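Local coordinates for putative cytochrome P450 YjiB (Bacillus subtilis subsp. subtilis, PDB 4RM4), which probably acts as a heme-dependent cytochrome P450 monooxygenase, inserting one atom of molecular oxygen into organic substrates, at residues S32-A37 against N318-K323. Residues are numbered along the deposited sequence; the frame is centred on the assembly and turned at random.
Sequences SMRKDA and NRDEAK
A side-on arginine–carboxylate salt bridge, Arg34 to Glu321, ties the last turn of helix 27-36, the first helix of the modelled chain, to the loop after helix 314-317, away from the heme. Arg34 NE donates to Glu321 OE1 at 3.2 Å, and Arg34 NH1 reaches Glu321 OE2 at 3.2 Å in a straighter bond (165°). Both oxygens are met on their syn side, although the guanidinium and carboxylate planes are turned 42° apart. A bend at chi3 (-58°) swings the Arg34 guanidinium so that one face lies against the backbone at Arg319 and Asp320, with Arg319 C 3.9 Å above the guanidinium plane, over its centre. Along the shaft, Arg34 CD packs on Asp320 CB at 3.9 Å. Asp320 itself forms an Asx turn, its OD1 accepting from Ala322 N at 2.8 Å, while OD2 takes a bond from Tyr53 N. Arg34 NH2 bonds Ser316 OG, fixing the far side of the guanidinium. A leucine in place of Arg34 would probably leave Glu321 without its cationic mate and Ser316 without this donor. Because Glu31 places a like charge close to Glu321 OE2, the positive charge of Arg34 probably offsets the repulsion between the two carboxylates.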
loop_
_atom_site.group_PDB
_atom_site.type_symbol
_atom_site.label_atom_id
_atom_site.label_comp_id
_atom_site.label_asym_id
_atom_site.label_seq_id
_atom_site.Cartn_x
_atom_site.Cartn_y
_atom_site.Cartn_z
ATOM N N SER A 32 16.212 4.788 -17.429
ATOM C CA SER A 32 17.509 4.374 -17.946
ATOM C C SER A 32 17.655 2.842 -17.952
ATOM O O SER A 32 18.188 2.272 -18.903
ATOM C CB SER A 32 18.649 5.046 -17.179
ATOM O OG SER A 32 18.867 4.434 -15.931
ATOM N N MET A 33 17.165 2.174 -16.908
ATOM C CA MET A 33 17.210 0.709 -16.861
ATOM C C MET A 33 16.289 0.066 -17.898
ATOM O O MET A 33 16.664 -0.897 -18.551
ATOM C CB MET A 33 16.875 0.191 -15.452
ATOM C CG MET A 33 17.750 0.789 -14.367
ATOM S SD MET A 33 19.475 0.247 -14.421
ATOM C CE MET A 33 19.297 -1.482 -13.962
ATOM N N ARG A 34 15.072 0.577 -18.045
ATOM C CA ARG A 34 14.184 0.020 -19.062
ATOM C C ARG A 34 14.862 0.046 -20.430
ATOM O O ARG A 34 14.744 -0.901 -21.228
ATOM C CB ARG A 34 12.868 0.787 -19.123
ATOM C CG ARG A 34 11.968 0.541 -17.929
ATOM C CD ARG A 34 10.550 0.979 -18.241
ATOM N NE ARG A 34 10.433 2.395 -18.624
ATOM C CZ ARG A 34 10.426 3.409 -17.758
ATOM N NH1 ARG A 34 10.295 4.661 -18.186
ATOM N NH2 ARG A 34 10.566 3.179 -16.465
ATOM N N LYS A 35 15.583 1.135 -20.680
ATOM C CA LYS A 35 16.248 1.339 -21.961
ATOM C C LYS A 35 17.569 0.578 -22.086
ATOM O O LYS A 35 17.833 -0.053 -23.113
ATOM C CB LYS A 35 16.485 2.835 -22.193
ATOM C CG LYS A 35 15.562 3.454 -23.230
ATOM C CD LYS A 35 15.927 2.984 -24.636
ATOM C CE LYS A 35 15.209 3.796 -25.704
ATOM N NZ LYS A 35 15.781 3.560 -27.063
ATOM N N ASP A 36 18.385 0.640 -21.040
ATOM C CA ASP A 36 19.762 0.138 -21.085
ATOM C C ASP A 36 19.999 -1.226 -20.439
ATOM O O ASP A 36 20.899 -1.950 -20.859
ATOM C CB ASP A 36 20.711 1.149 -20.446
ATOM C CG ASP A 36 20.804 2.433 -21.232
ATOM O OD1 ASP A 36 20.633 2.379 -22.468
ATOM O OD2 ASP A 36 21.037 3.493 -20.615
ATOM N N ALA A 37 19.226 -1.565 -19.405
ATOM C CA ALA A 37 19.435 -2.821 -18.682
ATOM C C ALA A 37 18.124 -3.346 -18.101
ATOM O O ALA A 37 17.980 -3.438 -16.880
ATOM C CB ALA A 37 20.485 -2.629 -17.553
ATOM N N ASN A 318 4.909 0.831 -14.524
ATOM C CA ASN A 318 3.820 1.783 -14.612
ATOM C C ASN A 318 4.200 3.026 -15.436
ATOM O O ASN A 318 3.330 3.834 -15.770
ATOM C CB ASN A 318 3.390 2.204 -13.198
ATOM C CG ASN A 318 2.474 1.183 -12.512
ATOM O OD1 ASN A 318 2.105 0.147 -13.085
ATOM N ND2 ASN A 318 2.112 1.480 -11.268
ATOM N N ARG A 319 5.491 3.164 -15.754
ATOM C CA ARG A 319 5.999 4.278 -16.566
ATOM C C ARG A 319 6.483 3.824 -17.941
ATOM O O ARG A 319 7.063 4.613 -18.701
ATOM C CB ARG A 319 7.175 4.979 -15.865
ATOM C CG ARG A 319 6.897 5.545 -14.482
ATOM C CD ARG A 319 5.868 6.643 -14.588
ATOM N NE ARG A 319 5.775 7.513 -13.414
ATOM C CZ ARG A 319 6.340 8.713 -13.301
ATOM N NH1 ARG A 319 7.101 9.201 -14.285
ATOM N NH2 ARG A 319 6.144 9.428 -12.197
ATOM N N ASP A 320 6.285 2.548 -18.244
ATOM C CA ASP A 320 6.844 1.938 -19.442
ATOM C C ASP A 320 6.134 2.408 -20.711
ATOM O O ASP A 320 4.941 2.186 -20.883
ATOM C CB ASP A 320 6.802 0.416 -19.324
ATOM C CG ASP A 320 7.499 -0.276 -20.470
ATOM O OD1 ASP A 320 7.855 0.417 -21.464
ATOM O OD2 ASP A 320 7.686 -1.509 -20.381
ATOM N N GLU A 321 6.896 3.075 -21.574
ATOM C CA GLU A 321 6.405 3.620 -22.831
ATOM C C GLU A 321 5.788 2.556 -23.748
ATOM O O GLU A 321 4.955 2.869 -24.599
ATOM C CB GLU A 321 7.565 4.324 -23.559
ATOM C CG GLU A 321 8.265 5.440 -22.738
ATOM C CD GLU A 321 9.289 4.952 -21.675
ATOM O OE1 GLU A 321 9.392 3.741 -21.380
ATOM O OE2 GLU A 321 10.008 5.815 -21.128
ATOM N N ALA A 322 6.211 1.305 -23.587
ATOM C CA ALA A 322 5.717 0.222 -24.431
ATOM C C ALA A 322 4.280 -0.164 -24.106
ATOM O O ALA A 322 3.614 -0.825 -24.904
ATOM C CB ALA A 322 6.627 -0.989 -24.331
ATOM N N LYS A 323 3.799 0.261 -22.941
ATOM C CA LYS A 323 2.466 -0.103 -22.505
ATOM C C LYS A 323 1.539 1.104 -22.335
ATOM O O LYS A 323 0.319 0.986 -22.482
ATOM C CB LYS A 323 2.542 -0.894 -21.187
ATOM C CG LYS A 323 1.175 -1.292 -20.641
ATOM C CD LYS A 323 0.530 -2.380 -21.473
ATOM C CE LYS A 323 -0.837 -2.733 -20.926
ATOM N NZ LYS A 323 -1.415 -3.885 -21.673
#